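Local coordinates for epoxide hydrolase (Aspergillus niger, PDB 1QO7), which probably hydrolyses epoxides to vicinal diols, using an alpha/beta-hydrolase fold, at residues A237-F242 with D346-P351; R73-R78 with L293-L298; L126-E131 with R378-K383; Y184-G189 with D204-V209; G192-R197 with L213-A218. The protein carries 2 engineered substitutions. One frame throughout, in Å; residues are numbered along the deposited sequence.

From the N terminus, residues 73-78 open contact 2 and 126-131 open contact 3. Contacts 4 and 5 follow as short loops that cross each other around the beta-alpha-beta unit of strand 184-188, helix 191-202 and strand 206-211; both lie within the longer spans of contacts 2 and 3. Contact 1 opens at 237-242, after contact 5 has closed, and packs against it. Contact 2 closes at 293-298, tying helix 72-79 to helix 289-301. Contact 1, which crosses contact 2, closes at 346-351, tying helix 230-245 to the loop after strand 337-342. Contact 3 closes last at 378-383, so it crosses contact 2 and encloses contact 1, bringing the C-terminal helix 379-393 to helix 123-132.

Contact 1: A237-F242 with D346-P351; sequences ARMEKF and DLCPVP
Met239 and Phe242, on helix 230-245, press against Leu347, Cys348 and Val350 in the loop that follows strand 337-342 of this alpha/beta-hydrolase fold. The helix belongs to the insertion between strands 206-211 and 337-342, where the cap sits in this family, so the contact probably joins cap to core. The tight part centres on two side chains. Met239 has CG anti to its backbone N (chi1 178°) and stays extended as far as the sulfur, which slides past the loop: SD sits 3.6 Å from Cys348 CB and only 3.3 Å from Val350 CG1, a close fit. Phe242 offers one ring face to Leu347, whose CB stands 4.0 Å from the ring centroid in a CH-pi contact, while Cys348 SG approaches the same ring obliquely as a sulfur-aromatic neighbour. Beside these residues the loop carries Asp346, whose OD1 is hydrogen-bonded to ND1 of His372, the predicted proton donor; this is consistent with a catalytic triad built with the predicted nucleophile Asp190.

The looser side lies around Arg238, where Pro349 merely flanks the guanidinium, NH2 turns to Pro344 O, and water fills in. One water bonds Leu347 O at 2.8 Å. Another lies in the guanidinium plane, 2.9 Å from Arg238 NE and 2.8 Å from Asp346 O.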
# COMPACT_ATOMS: atom_id res chain seq x y z
N ALA A 237 -8.92 0.16 22.25
CA ALA A 237 -8.84 -1.07 21.48
C ALA A 237 -9.00 -0.75 20.00
O ALA A 237 -8.28 -1.28 19.16
CB ALA A 237 -9.93 -2.04 21.94
N ARG A 238 -9.96 0.13 19.69
CA ARG A 238 -10.19 0.51 18.30
C ARG A 238 -8.96 1.22 17.76
O ARG A 238 -8.59 1.04 16.60
CB ARG A 238 -11.42 1.42 18.18
CG ARG A 238 -12.74 0.73 18.51
CD ARG A 238 -13.94 1.49 17.95
NE ARG A 238 -14.13 2.80 18.56
CZ ARG A 238 -14.60 3.00 19.79
NH1 ARG A 238 -14.95 1.96 20.54
NH2 ARG A 238 -14.74 4.24 20.26
N MET A 239 -8.31 2.03 18.59
CA MET A 239 -7.12 2.74 18.13
C MET A 239 -5.99 1.75 17.85
O MET A 239 -5.26 1.89 16.86
CB MET A 239 -6.66 3.76 19.17
CG MET A 239 -5.39 4.49 18.75
SD MET A 239 -4.92 5.82 19.85
CE MET A 239 -4.11 4.88 21.17
N GLU A 240 -5.84 0.76 18.71
CA GLU A 240 -4.79 -0.23 18.51
C GLU A 240 -5.02 -1.04 17.24
O GLU A 240 -4.06 -1.41 16.57
CB GLU A 240 -4.69 -1.16 19.72
CG GLU A 240 -3.78 -0.63 20.81
CD GLU A 240 -2.35 -0.42 20.32
OE1 GLU A 240 -1.72 -1.39 19.84
OE2 GLU A 240 -1.85 0.73 20.40
N LYS A 241 -6.29 -1.31 16.92
CA LYS A 241 -6.61 -2.07 15.71
C LYS A 241 -6.26 -1.22 14.49
O LYS A 241 -5.73 -1.73 13.51
CB LYS A 241 -8.10 -2.43 15.67
CG LYS A 241 -8.47 -3.41 14.56
CD LYS A 241 -9.98 -3.57 14.43
CE LYS A 241 -10.35 -4.78 13.58
NZ LYS A 241 -9.69 -4.78 12.25
N PHE A 242 -6.55 0.07 14.56
CA PHE A 242 -6.23 0.96 13.44
C PHE A 242 -4.72 1.03 13.24
O PHE A 242 -4.22 0.96 12.11
CB PHE A 242 -6.76 2.37 13.71
CG PHE A 242 -6.30 3.39 12.70
CD1 PHE A 242 -6.76 3.34 11.39
CD2 PHE A 242 -5.40 4.40 13.06
CE1 PHE A 242 -6.33 4.28 10.44
CE2 PHE A 242 -4.97 5.33 12.12
CZ PHE A 242 -5.43 5.27 10.81
N ASP A 346 -14.03 7.81 15.24
CA ASP A 346 -12.85 8.36 14.57
C ASP A 346 -11.75 7.31 14.69
O ASP A 346 -11.90 6.33 15.42
CB ASP A 346 -12.39 9.68 15.19
CG ASP A 346 -11.54 10.51 14.22
OD1 ASP A 346 -10.97 9.92 13.27
OD2 ASP A 346 -11.44 11.75 14.39
N LEU A 347 -10.65 7.53 13.98
CA LEU A 347 -9.54 6.58 13.95
C LEU A 347 -8.85 6.25 15.26
O LEU A 347 -8.59 5.08 15.55
CB LEU A 347 -8.50 7.07 12.94
CG LEU A 347 -9.09 7.51 11.60
CD1 LEU A 347 -7.98 7.97 10.67
CD2 LEU A 347 -9.87 6.36 10.99
N CYS A 348 -8.53 7.27 16.05
CA CYS A 348 -7.84 7.07 17.32
C CYS A 348 -8.61 7.69 18.48
O CYS A 348 -8.24 8.75 18.99
CB CYS A 348 -6.43 7.67 17.22
SG CYS A 348 -5.48 7.05 15.80
N PRO A 349 -9.68 7.02 18.93
CA PRO A 349 -10.52 7.49 20.03
C PRO A 349 -9.89 7.33 21.41
O PRO A 349 -10.22 6.40 22.14
CB PRO A 349 -11.79 6.68 19.87
CG PRO A 349 -11.27 5.37 19.38
CD PRO A 349 -10.22 5.77 18.36
N VAL A 350 -9.00 8.25 21.76
CA VAL A 350 -8.34 8.23 23.06
C VAL A 350 -9.16 9.01 24.08
O VAL A 350 -9.93 9.90 23.72
CB VAL A 350 -6.93 8.84 22.98
CG1 VAL A 350 -6.07 8.01 22.03
CG2 VAL A 350 -7.02 10.28 22.49
N PRO A 351 -9.01 8.68 25.37
CA PRO A 351 -9.74 9.34 26.46
C PRO A 351 -9.32 10.78 26.76
O PRO A 351 -8.21 11.20 26.47
CB PRO A 351 -9.51 8.41 27.64
CG PRO A 351 -8.13 7.90 27.38
CD PRO A 351 -8.17 7.59 25.90
O HOH W 1 -13.01 3.85 16.13
O HOH W 2 -10.45 3.16 14.90

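Contact 2: R73-R78 with L293-L298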
# COMPACT_ATOMS: atom_id res chain seq x y z
N ARG A 73 -21.33 18.23 -13.31
CA ARG A 73 -21.85 19.59 -13.32
C ARG A 73 -22.63 20.06 -12.09
O ARG A 73 -22.39 21.16 -11.60
CB ARG A 73 -22.68 19.82 -14.59
CG ARG A 73 -21.85 19.69 -15.87
CD ARG A 73 -20.58 20.55 -15.84
NE ARG A 73 -19.77 20.37 -17.04
CZ ARG A 73 -18.51 20.77 -17.17
NH1 ARG A 73 -17.89 21.37 -16.17
NH2 ARG A 73 -17.86 20.54 -18.31
N PRO A 74 -23.57 19.25 -11.57
CA PRO A 74 -24.32 19.67 -10.38
C PRO A 74 -23.40 19.85 -9.16
O PRO A 74 -23.58 20.77 -8.36
CB PRO A 74 -25.32 18.54 -10.18
CG PRO A 74 -25.57 18.07 -11.57
CD PRO A 74 -24.17 18.04 -12.16
N PHE A 75 -22.42 18.96 -9.03
CA PHE A 75 -21.47 19.02 -7.92
C PHE A 75 -20.60 20.26 -8.07
O PHE A 75 -20.34 20.98 -7.11
CB PHE A 75 -20.59 17.76 -7.93
CG PHE A 75 -19.50 17.78 -6.90
CD1 PHE A 75 -19.81 17.83 -5.54
CD2 PHE A 75 -18.17 17.76 -7.28
CE1 PHE A 75 -18.80 17.86 -4.59
CE2 PHE A 75 -17.15 17.78 -6.33
CZ PHE A 75 -17.47 17.83 -4.98
N GLU A 76 -20.16 20.51 -9.30
CA GLU A 76 -19.33 21.66 -9.60
C GLU A 76 -20.09 22.94 -9.26
O GLU A 76 -19.53 23.88 -8.71
CB GLU A 76 -18.97 21.64 -11.08
CG GLU A 76 -18.05 22.74 -11.54
CD GLU A 76 -17.72 22.60 -13.01
OE1 GLU A 76 -18.63 22.82 -13.85
OE2 GLU A 76 -16.56 22.26 -13.32
N ALA A 77 -21.38 22.97 -9.59
CA ALA A 77 -22.19 24.14 -9.31
C ALA A 77 -22.23 24.33 -7.80
O ALA A 77 -22.23 25.45 -7.29
CB ALA A 77 -23.59 23.95 -9.86
N ARG A 78 -22.28 23.21 -7.07
CA ARG A 78 -22.30 23.26 -5.62
C ARG A 78 -20.97 23.81 -5.11
O ARG A 78 -20.93 24.60 -4.18
CB ARG A 78 -22.58 21.88 -5.04
CG ARG A 78 -22.68 21.86 -3.54
CD ARG A 78 -23.17 20.53 -3.01
NE ARG A 78 -22.78 20.41 -1.61
CZ ARG A 78 -21.77 19.67 -1.18
NH1 ARG A 78 -21.05 18.95 -2.04
NH2 ARG A 78 -21.46 19.67 0.10
N LEU A 293 -18.23 9.29 -4.99
CA LEU A 293 -17.83 9.48 -6.38
C LEU A 293 -17.43 10.92 -6.67
O LEU A 293 -16.52 11.17 -7.47
CB LEU A 293 -18.96 9.05 -7.33
CG LEU A 293 -19.23 7.54 -7.42
CD1 LEU A 293 -20.31 7.28 -8.47
CD2 LEU A 293 -17.95 6.81 -7.81
N GLU A 294 -18.09 11.88 -6.03
CA GLU A 294 -17.77 13.29 -6.24
C GLU A 294 -16.39 13.61 -5.67
O GLU A 294 -15.59 14.30 -6.32
CB GLU A 294 -18.81 14.19 -5.56
CG GLU A 294 -20.23 13.97 -6.04
CD GLU A 294 -21.24 14.84 -5.31
OE1 GLU A 294 -21.10 15.04 -4.09
OE2 GLU A 294 -22.19 15.32 -5.96
N MET A 295 -16.12 13.12 -4.47
CA MET A 295 -14.83 13.38 -3.82
C MET A 295 -13.67 12.76 -4.59
O MET A 295 -12.62 13.38 -4.75
CB MET A 295 -14.83 12.82 -2.39
CG MET A 295 -15.90 13.43 -1.49
SD MET A 295 -15.74 15.21 -1.32
CE MET A 295 -16.87 15.76 -2.54
N VAL A 296 -13.87 11.53 -5.06
CA VAL A 296 -12.83 10.84 -5.82
C VAL A 296 -12.62 11.53 -7.17
O VAL A 296 -11.48 11.69 -7.62
CB VAL A 296 -13.20 9.35 -6.03
CG1 VAL A 296 -12.23 8.69 -7.00
CG2 VAL A 296 -13.19 8.63 -4.70
N SER A 297 -13.71 11.94 -7.82
CA SER A 297 -13.58 12.63 -9.11
C SER A 297 -12.85 13.96 -8.91
O SER A 297 -12.06 14.37 -9.76
CB SER A 297 -14.96 12.87 -9.74
OG SER A 297 -15.62 11.65 -10.01
N LEU A 298 -13.11 14.63 -7.80
CA LEU A 298 -12.45 15.89 -7.51
C LEU A 298 -10.94 15.65 -7.41
O LEU A 298 -10.14 16.38 -8.01
CB LEU A 298 -12.99 16.50 -6.22
CG LEU A 298 -12.27 17.75 -5.67
CD1 LEU A 298 -12.28 18.88 -6.69
CD2 LEU A 298 -12.97 18.20 -4.39
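Phe75 and Glu294 meet because each first torsion aims its side chain at the other helix: Phe75 carries CG opposite its backbone N (chi1 175°), whereas Glu294 sets CG opposite its carbonyl carbon (chi1 -59°) and then runs out extended. The glutamate therefore lies along one face of the ring. Its CB sits 3.6 Å from the Phe75 centroid, almost on the ring normal, as a CH-pi contact. Further out, the carboxylate carbon CD comes to 3.3 Å from Phe75 CD1, its plane tilted against that of the ring. Met295 starts off in the other direction, but bends at chi2 and chi3 bring its methyl CE back to 3.3 Å from Phe75 CZ, reaching the ring obliquely.

The two helix segments pass nearly at right angles, with a signed crossing angle of -79° and axes 11.0 Å apart, and Phe75 reaches across between them. Helix 72-79 belongs to the N-terminal region characteristic of these epoxide hydrolases, and helix 289-301 probably to the cap inserted between core strands 206-211 and 337-342; Phe75 carries most of the contact between them. Leu298 adds its CB at the ring edge, 4.4 Å from Phe75 CE2, and Trp72, on the phenylalanine's own helix, is edge-to-face with Phe75. Arg78 stays at the margin: its NH1 is 4.4 Å from Glu294 OE1, but that oxygen lies well out of the guanidinium plane, so the charges are merely neighbours. The plane of the guanidinium instead runs edge-on toward Phe75 CD1.

Contact 3: L126-E131 with R378-K383; sequences LQLFRE and RPRELK
Helix segments 126-131 and 379-383 draw nearest at Leu128 and Arg380, whose CA atoms are 7.7 Å apart; the axes cross at -74° and approach to 10.3 Å. Lys383 does much of the bridging. Its chain is extended through CD, which rests 3.6 Å from Leu128 CB, and passes across one face of the Phe129 ring. There CE stands 3.7 Å from the ring centroid, practically on the normal, as a CH-pi contact. The turn at the last torsion (chi4 -66°) then places NZ 4.8 Å from the centroid, still over the face, in a cation-pi contact. Leu128 fits between this lysine and Arg380: CD1 is 3.7 Å from Arg380 NE, and CD2 lies over one face of the guanidinium, toward its rim. Both basic groups share a carboxylate, since Lys383 NZ and Arg380 NH2 each form a salt bridge with Glu132, just beyond the first segment. Plain structural packing of the hydrolase core, the contact lays the start of C-terminal helix 379-393 across helix 123-132, with Phe129 reaching on to Leu142 of strand 140-145 and Leu99 of strand 92-99.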
# COMPACT_ATOMS: atom_id res chain seq x y z
N LEU A 126 -20.47 25.52 6.29
CA LEU A 126 -20.60 26.87 5.75
C LEU A 126 -22.07 27.09 5.39
O LEU A 126 -22.61 28.18 5.56
CB LEU A 126 -19.73 27.05 4.50
CG LEU A 126 -18.21 27.01 4.69
CD1 LEU A 126 -17.53 27.34 3.37
CD2 LEU A 126 -17.78 28.02 5.76
N GLN A 127 -22.71 26.04 4.90
CA GLN A 127 -24.11 26.12 4.50
C GLN A 127 -24.99 26.46 5.70
O GLN A 127 -25.92 27.27 5.59
CB GLN A 127 -24.56 24.79 3.89
CG GLN A 127 -25.97 24.79 3.29
CD GLN A 127 -26.13 25.77 2.13
OE1 GLN A 127 -25.15 26.26 1.56
NE2 GLN A 127 -27.37 26.06 1.78
N LEU A 128 -24.69 25.86 6.85
CA LEU A 128 -25.45 26.14 8.07
C LEU A 128 -25.28 27.60 8.50
O LEU A 128 -26.25 28.24 8.90
CB LEU A 128 -25.02 25.21 9.20
CG LEU A 128 -25.34 23.72 9.04
CD1 LEU A 128 -24.67 22.92 10.15
CD2 LEU A 128 -26.85 23.50 9.05
N PHE A 129 -24.06 28.12 8.42
CA PHE A 129 -23.84 29.51 8.80
C PHE A 129 -24.56 30.46 7.84
O PHE A 129 -25.18 31.43 8.26
CB PHE A 129 -22.34 29.85 8.82
CG PHE A 129 -21.64 29.48 10.10
CD1 PHE A 129 -21.78 30.27 11.24
CD2 PHE A 129 -20.85 28.33 10.17
CE1 PHE A 129 -21.13 29.93 12.43
CE2 PHE A 129 -20.20 27.99 11.36
CZ PHE A 129 -20.35 28.79 12.50
N ARG A 130 -24.50 30.16 6.55
CA ARG A 130 -25.16 31.00 5.55
C ARG A 130 -26.68 31.01 5.71
O ARG A 130 -27.34 32.00 5.40
CB ARG A 130 -24.81 30.51 4.14
CG ARG A 130 -25.75 31.00 3.07
CD ARG A 130 -25.50 30.29 1.76
NE ARG A 130 -24.40 30.89 1.02
CZ ARG A 130 -23.83 30.34 -0.04
NH1 ARG A 130 -24.25 29.16 -0.50
NH2 ARG A 130 -22.86 30.98 -0.67
N GLU A 131 -27.23 29.90 6.19
CA GLU A 131 -28.68 29.81 6.39
C GLU A 131 -29.10 30.51 7.68
O GLU A 131 -30.25 30.96 7.80
CB GLU A 131 -29.12 28.35 6.45
CG GLU A 131 -28.95 27.57 5.17
CD GLU A 131 -29.11 26.07 5.37
OE1 GLU A 131 -29.25 25.63 6.53
OE2 GLU A 131 -29.09 25.32 4.37
N ARG A 378 -21.34 14.95 10.90
CA ARG A 378 -22.08 15.63 11.95
C ARG A 378 -21.81 17.13 11.93
O ARG A 378 -21.33 17.70 12.91
CB ARG A 378 -21.65 15.07 13.32
CG ARG A 378 -21.50 13.56 13.36
CD ARG A 378 -22.85 12.85 13.22
NE ARG A 378 -23.77 13.21 14.29
CZ ARG A 378 -24.96 12.65 14.48
NH1 ARG A 378 -25.39 11.70 13.66
NH2 ARG A 378 -25.74 13.05 15.48
N PRO A 379 -22.13 17.80 10.81
CA PRO A 379 -21.90 19.24 10.69
C PRO A 379 -22.54 20.10 11.78
O PRO A 379 -21.93 21.05 12.26
CB PRO A 379 -22.42 19.56 9.29
CG PRO A 379 -23.53 18.57 9.11
CD PRO A 379 -22.93 17.29 9.68
N ARG A 380 -23.77 19.77 12.17
CA ARG A 380 -24.44 20.55 13.22
C ARG A 380 -23.66 20.49 14.52
O ARG A 380 -23.46 21.51 15.19
CB ARG A 380 -25.85 20.01 13.46
CG ARG A 380 -26.78 20.11 12.27
CD ARG A 380 -27.89 21.10 12.53
NE ARG A 380 -27.36 22.45 12.71
CZ ARG A 380 -28.10 23.53 12.93
NH1 ARG A 380 -29.42 23.41 13.01
NH2 ARG A 380 -27.53 24.72 13.07
N GLU A 381 -23.22 19.29 14.88
CA GLU A 381 -22.46 19.10 16.11
C GLU A 381 -21.11 19.79 16.11
O GLU A 381 -20.74 20.42 17.10
CB GLU A 381 -22.29 17.61 16.40
CG GLU A 381 -23.52 17.00 17.05
CD GLU A 381 -23.80 15.59 16.59
OE1 GLU A 381 -22.91 14.71 16.72
OE2 GLU A 381 -24.93 15.35 16.10
N LEU A 382 -20.37 19.67 15.01
CA LEU A 382 -19.06 20.31 14.95
C LEU A 382 -19.20 21.83 14.98
O LEU A 382 -18.43 22.51 15.66
CB LEU A 382 -18.31 19.87 13.69
CG LEU A 382 -16.83 20.29 13.65
CD1 LEU A 382 -16.11 19.73 14.87
CD2 LEU A 382 -16.18 19.78 12.37
N LYS A 383 -20.19 22.35 14.26
CA LYS A 383 -20.42 23.79 14.21
C LYS A 383 -20.79 24.30 15.59
O LYS A 383 -20.26 25.32 16.06
CB LYS A 383 -21.56 24.10 13.23
CG LYS A 383 -22.08 25.53 13.30
CD LYS A 383 -23.17 25.77 12.26
CE LYS A 383 -23.86 27.12 12.46
NZ LYS A 383 -24.63 27.19 13.74

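Contact 4: Y184-G189 with D204-V209; sequences YIIQGG and DACKAV
Tyr184 O takes the shortest bond of this strand pair, from Lys207 N at 2.9 Å and 167°, with Cys206 CA adding a C-H contact at 3.6 Å. Tyr184 N in turn gives its hydrogen to Ala205 O at 3.0 Å, and Ile186 N bonds Ala208 O at 3.2 Å. Between these rungs the parallel register slips: Tyr184 pairs with Cys206 but Ile186 with Val209, so the second strand has one extra residue, a beta bulge at Lys207, whose backbone is helix-like. Within that irregular piece Ala208 N is buried with no partner in the model.

Tyr184 has CG between its backbone N and carbonyl carbon (chi1 61°), which swings the ring back over the neighbouring strand. One face covers Ala205 O and Cys206 CA, while CE2 meets Ala205 CB at 3.4 Å and the hydroxyl goes on to Asp172. Cys206 SG, oblique to this ring, lies unusually close to Ile186 CD1. Leu199 of helix 191-202 touches Tyr184, Ile186 and Cys206, which share one face of the sheet. Strand, helix and strand make a beta-alpha-beta crossover of the alpha/beta-hydrolase sheet, and Gly188 begins what is probably the nucleophile elbow leading to Asp190.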
# COMPACT_ATOMS: atom_id res chain seq x y z
N TYR A 184 -6.39 34.75 15.37
CA TYR A 184 -7.34 33.85 14.72
C TYR A 184 -7.35 32.52 15.46
O TYR A 184 -6.45 32.24 16.26
CB TYR A 184 -6.96 33.63 13.24
CG TYR A 184 -5.61 33.00 12.99
CD1 TYR A 184 -5.43 31.61 13.10
CD2 TYR A 184 -4.51 33.78 12.66
CE1 TYR A 184 -4.18 31.02 12.89
CE2 TYR A 184 -3.25 33.20 12.45
CZ TYR A 184 -3.09 31.82 12.56
OH TYR A 184 -1.85 31.24 12.39
N ILE A 185 -8.38 31.73 15.21
CA ILE A 185 -8.52 30.43 15.85
C ILE A 185 -8.48 29.37 14.76
O ILE A 185 -8.79 29.66 13.60
CB ILE A 185 -9.85 30.35 16.63
CG1 ILE A 185 -9.81 31.34 17.80
CG2 ILE A 185 -10.10 28.93 17.14
CD1 ILE A 185 -11.04 31.33 18.68
N ILE A 186 -8.07 28.16 15.12
CA ILE A 186 -8.00 27.07 14.15
C ILE A 186 -8.83 25.87 14.56
O ILE A 186 -8.88 25.51 15.74
CB ILE A 186 -6.55 26.60 13.95
CG1 ILE A 186 -5.74 27.72 13.30
CG2 ILE A 186 -6.51 25.33 13.11
CD1 ILE A 186 -4.30 27.66 13.64
N GLN A 187 -9.48 25.25 13.58
CA GLN A 187 -10.26 24.04 13.82
C GLN A 187 -9.60 23.03 12.89
O GLN A 187 -9.39 23.32 11.72
CB GLN A 187 -11.73 24.22 13.42
CG GLN A 187 -12.68 23.19 14.04
CD GLN A 187 -12.43 21.76 13.58
OE1 GLN A 187 -12.19 20.86 14.39
NE2 GLN A 187 -12.51 21.54 12.27
N GLY A 188 -9.25 21.87 13.41
CA GLY A 188 -8.61 20.89 12.54
C GLY A 188 -8.84 19.44 12.88
O GLY A 188 -9.00 19.08 14.05
N GLY A 189 -8.87 18.62 11.84
CA GLY A 189 -9.05 17.19 11.99
C GLY A 189 -8.05 16.54 11.05
O GLY A 189 -7.52 17.20 10.17
N ASP A 204 2.37 32.87 17.01
CA ASP A 204 1.68 33.78 17.92
C ASP A 204 0.30 34.30 17.51
O ASP A 204 -0.54 34.55 18.38
CB ASP A 204 2.59 34.95 18.29
CG ASP A 204 3.63 34.58 19.33
OD1 ASP A 204 3.89 33.37 19.51
OD2 ASP A 204 4.20 35.50 19.97
N ALA A 205 0.06 34.46 16.21
CA ALA A 205 -1.24 34.96 15.76
C ALA A 205 -2.34 33.95 16.05
O ALA A 205 -3.52 34.30 16.14
CB ALA A 205 -1.19 35.28 14.27
N CYS A 206 -1.97 32.68 16.19
CA CYS A 206 -2.95 31.64 16.49
C CYS A 206 -3.22 31.74 17.99
O CYS A 206 -2.35 31.47 18.81
CB CYS A 206 -2.39 30.26 16.13
SG CYS A 206 -3.50 28.90 16.53
N LYS A 207 -4.44 32.14 18.34
CA LYS A 207 -4.82 32.32 19.74
C LYS A 207 -5.42 31.12 20.45
O LYS A 207 -5.36 31.03 21.67
CB LYS A 207 -5.79 33.49 19.86
CG LYS A 207 -5.26 34.80 19.27
CD LYS A 207 -3.93 35.19 19.89
CE LYS A 207 -3.44 36.53 19.36
NZ LYS A 207 -2.10 36.89 19.91
N ALA A 208 -6.02 30.20 19.70
CA ALA A 208 -6.65 29.02 20.29
C ALA A 208 -6.80 27.95 19.22
O ALA A 208 -6.82 28.25 18.02
CB ALA A 208 -8.02 29.37 20.86
N VAL A 209 -6.93 26.70 19.65
CA VAL A 209 -7.06 25.58 18.72
C VAL A 209 -8.11 24.57 19.15
O VAL A 209 -8.15 24.16 20.32
CB VAL A 209 -5.71 24.83 18.59
CG1 VAL A 209 -5.86 23.65 17.63
CG2 VAL A 209 -4.62 25.79 18.11

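Contact 5: G192-R197 with L213-A218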
# COMPACT_ATOMS: atom_id res chain seq x y z
N GLY A 192 -5.09 18.13 9.25
CA GLY A 192 -5.33 19.48 9.72
C GLY A 192 -5.11 19.60 11.22
O GLY A 192 -4.84 20.69 11.72
N SER A 193 -5.23 18.49 11.95
CA SER A 193 -5.03 18.53 13.39
C SER A 193 -3.54 18.59 13.71
O SER A 193 -3.14 19.15 14.74
CB SER A 193 -5.66 17.31 14.08
OG SER A 193 -4.96 16.12 13.77
N PHE A 194 -2.72 18.00 12.84
CA PHE A 194 -1.27 18.03 13.03
C PHE A 194 -0.80 19.45 12.75
O PHE A 194 0.01 20.01 13.48
CB PHE A 194 -0.55 17.07 12.06
CG PHE A 194 -0.61 15.63 12.47
CD1 PHE A 194 -1.76 14.87 12.26
CD2 PHE A 194 0.49 15.02 13.08
CE1 PHE A 194 -1.81 13.52 12.63
CE2 PHE A 194 0.45 13.67 13.46
CZ PHE A 194 -0.70 12.92 13.23
N VAL A 195 -1.33 20.02 11.67
CA VAL A 195 -0.97 21.39 11.30
C VAL A 195 -1.51 22.33 12.37
O VAL A 195 -0.82 23.25 12.80
CB VAL A 195 -1.56 21.76 9.91
CG1 VAL A 195 -1.28 23.22 9.58
CG2 VAL A 195 -0.95 20.86 8.85
N GLY A 196 -2.74 22.08 12.81
CA GLY A 196 -3.34 22.91 13.84
C GLY A 196 -2.52 22.92 15.12
O GLY A 196 -2.37 23.96 15.77
N ARG A 197 -2.00 21.77 15.51
CA ARG A 197 -1.20 21.72 16.73
C ARG A 197 0.07 22.56 16.58
O ARG A 197 0.45 23.28 17.50
CB ARG A 197 -0.83 20.27 17.08
CG ARG A 197 0.08 20.15 18.31
CD ARG A 197 0.26 18.70 18.72
NE ARG A 197 -0.97 18.13 19.26
CZ ARG A 197 -1.35 18.21 20.53
NH1 ARG A 197 -0.59 18.84 21.42
NH2 ARG A 197 -2.49 17.65 20.92
N LEU A 213 -9.18 15.30 16.45
CA LEU A 213 -8.27 14.16 16.32
C LEU A 213 -7.02 14.44 17.15
O LEU A 213 -6.42 15.50 17.03
CB LEU A 213 -7.84 13.93 14.86
CG LEU A 213 -6.78 12.82 14.74
CD1 LEU A 213 -7.42 11.48 15.06
CD2 LEU A 213 -6.19 12.79 13.35
N CYS A 214 -6.65 13.49 17.99
CA CYS A 214 -5.46 13.63 18.82
C CYS A 214 -4.73 12.29 18.82
O CYS A 214 -4.80 11.54 19.78
CB CYS A 214 -5.84 14.03 20.25
SG CYS A 214 -4.43 14.57 21.27
N ALA A 215 -4.04 12.01 17.72
CA ALA A 215 -3.29 10.76 17.58
C ALA A 215 -2.16 10.76 18.60
O ALA A 215 -1.31 11.66 18.59
CB ALA A 215 -2.73 10.64 16.17
N MET A 216 -2.15 9.76 19.48
CA MET A 216 -1.12 9.67 20.50
C MET A 216 -1.06 8.29 21.13
O MET A 216 -1.96 7.47 20.96
CB MET A 216 -1.38 10.71 21.60
CG MET A 216 -2.64 10.43 22.40
SD MET A 216 -2.97 11.69 23.64
CE MET A 216 -1.58 11.40 24.75
N ARG A 217 0.02 8.05 21.87
CA ARG A 217 0.23 6.78 22.57
C ARG A 217 -0.04 7.04 24.04
O ARG A 217 -0.33 8.17 24.44
CB ARG A 217 1.68 6.33 22.41
CG ARG A 217 2.24 6.42 20.99
CD ARG A 217 3.73 6.13 20.99
NE ARG A 217 4.32 6.24 19.65
CZ ARG A 217 5.61 6.03 19.39
NH1 ARG A 217 6.44 5.72 20.36
NH2 ARG A 217 6.06 6.15 18.14
N ALA A 218 0.05 6.00 24.86
CA ALA A 218 -0.18 6.15 26.29
C ALA A 218 0.80 7.20 26.84
O ALA A 218 1.99 7.14 26.57
CB ALA A 218 0.03 4.81 27.00
O HOH W 3 -3.52 15.02 15.68
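Ser193 lies alongside Leu213, the serine CB 3.5 Å from Leu213 O and its OG 3.6 Å from the leucine methyl CD2. Leu213 sends CG away from its own N (chi1 174°) so that CD2 comes beside the hydroxyl, and Ser193 holds OG between its backbone N and carbonyl carbon (chi1 69°), the setting from which it gives its hydrogen to Asp190 O. A water completes the polar link by donating to Ser193 OG at 2.6 Å and to Leu213 O at 3.2 Å. That same water rests over one face of the Phe194 ring, toward its rim.

The likely nucleophile elbow of the hydrolase fold runs into helix 191-202, with its last glycine, Gly192, in the helix's first turn, and the loop 213-218 continues from strand 206-211 toward the cap. Leu213 therefore stands close to the predicted catalytic pair: its side chain is about 5 Å from those of both Asp190 and His372.

Phe194 turns its ring obliquely to the loop, with CZ 4.2 Å from Ala215 CB and CE1 more distantly placed from Leu213 CD2. On the other flank Arg197 runs out extended and bends at its third torsion, bringing NH2 obliquely to 3.7 Å from Cys214 SG, although the bond from Cys214 CA to CB points away from the helix. NH1 of the arginine bonds Leu332 O and Thr358 O, and NH2 also has a hydrogen-bond partner outside the two segments.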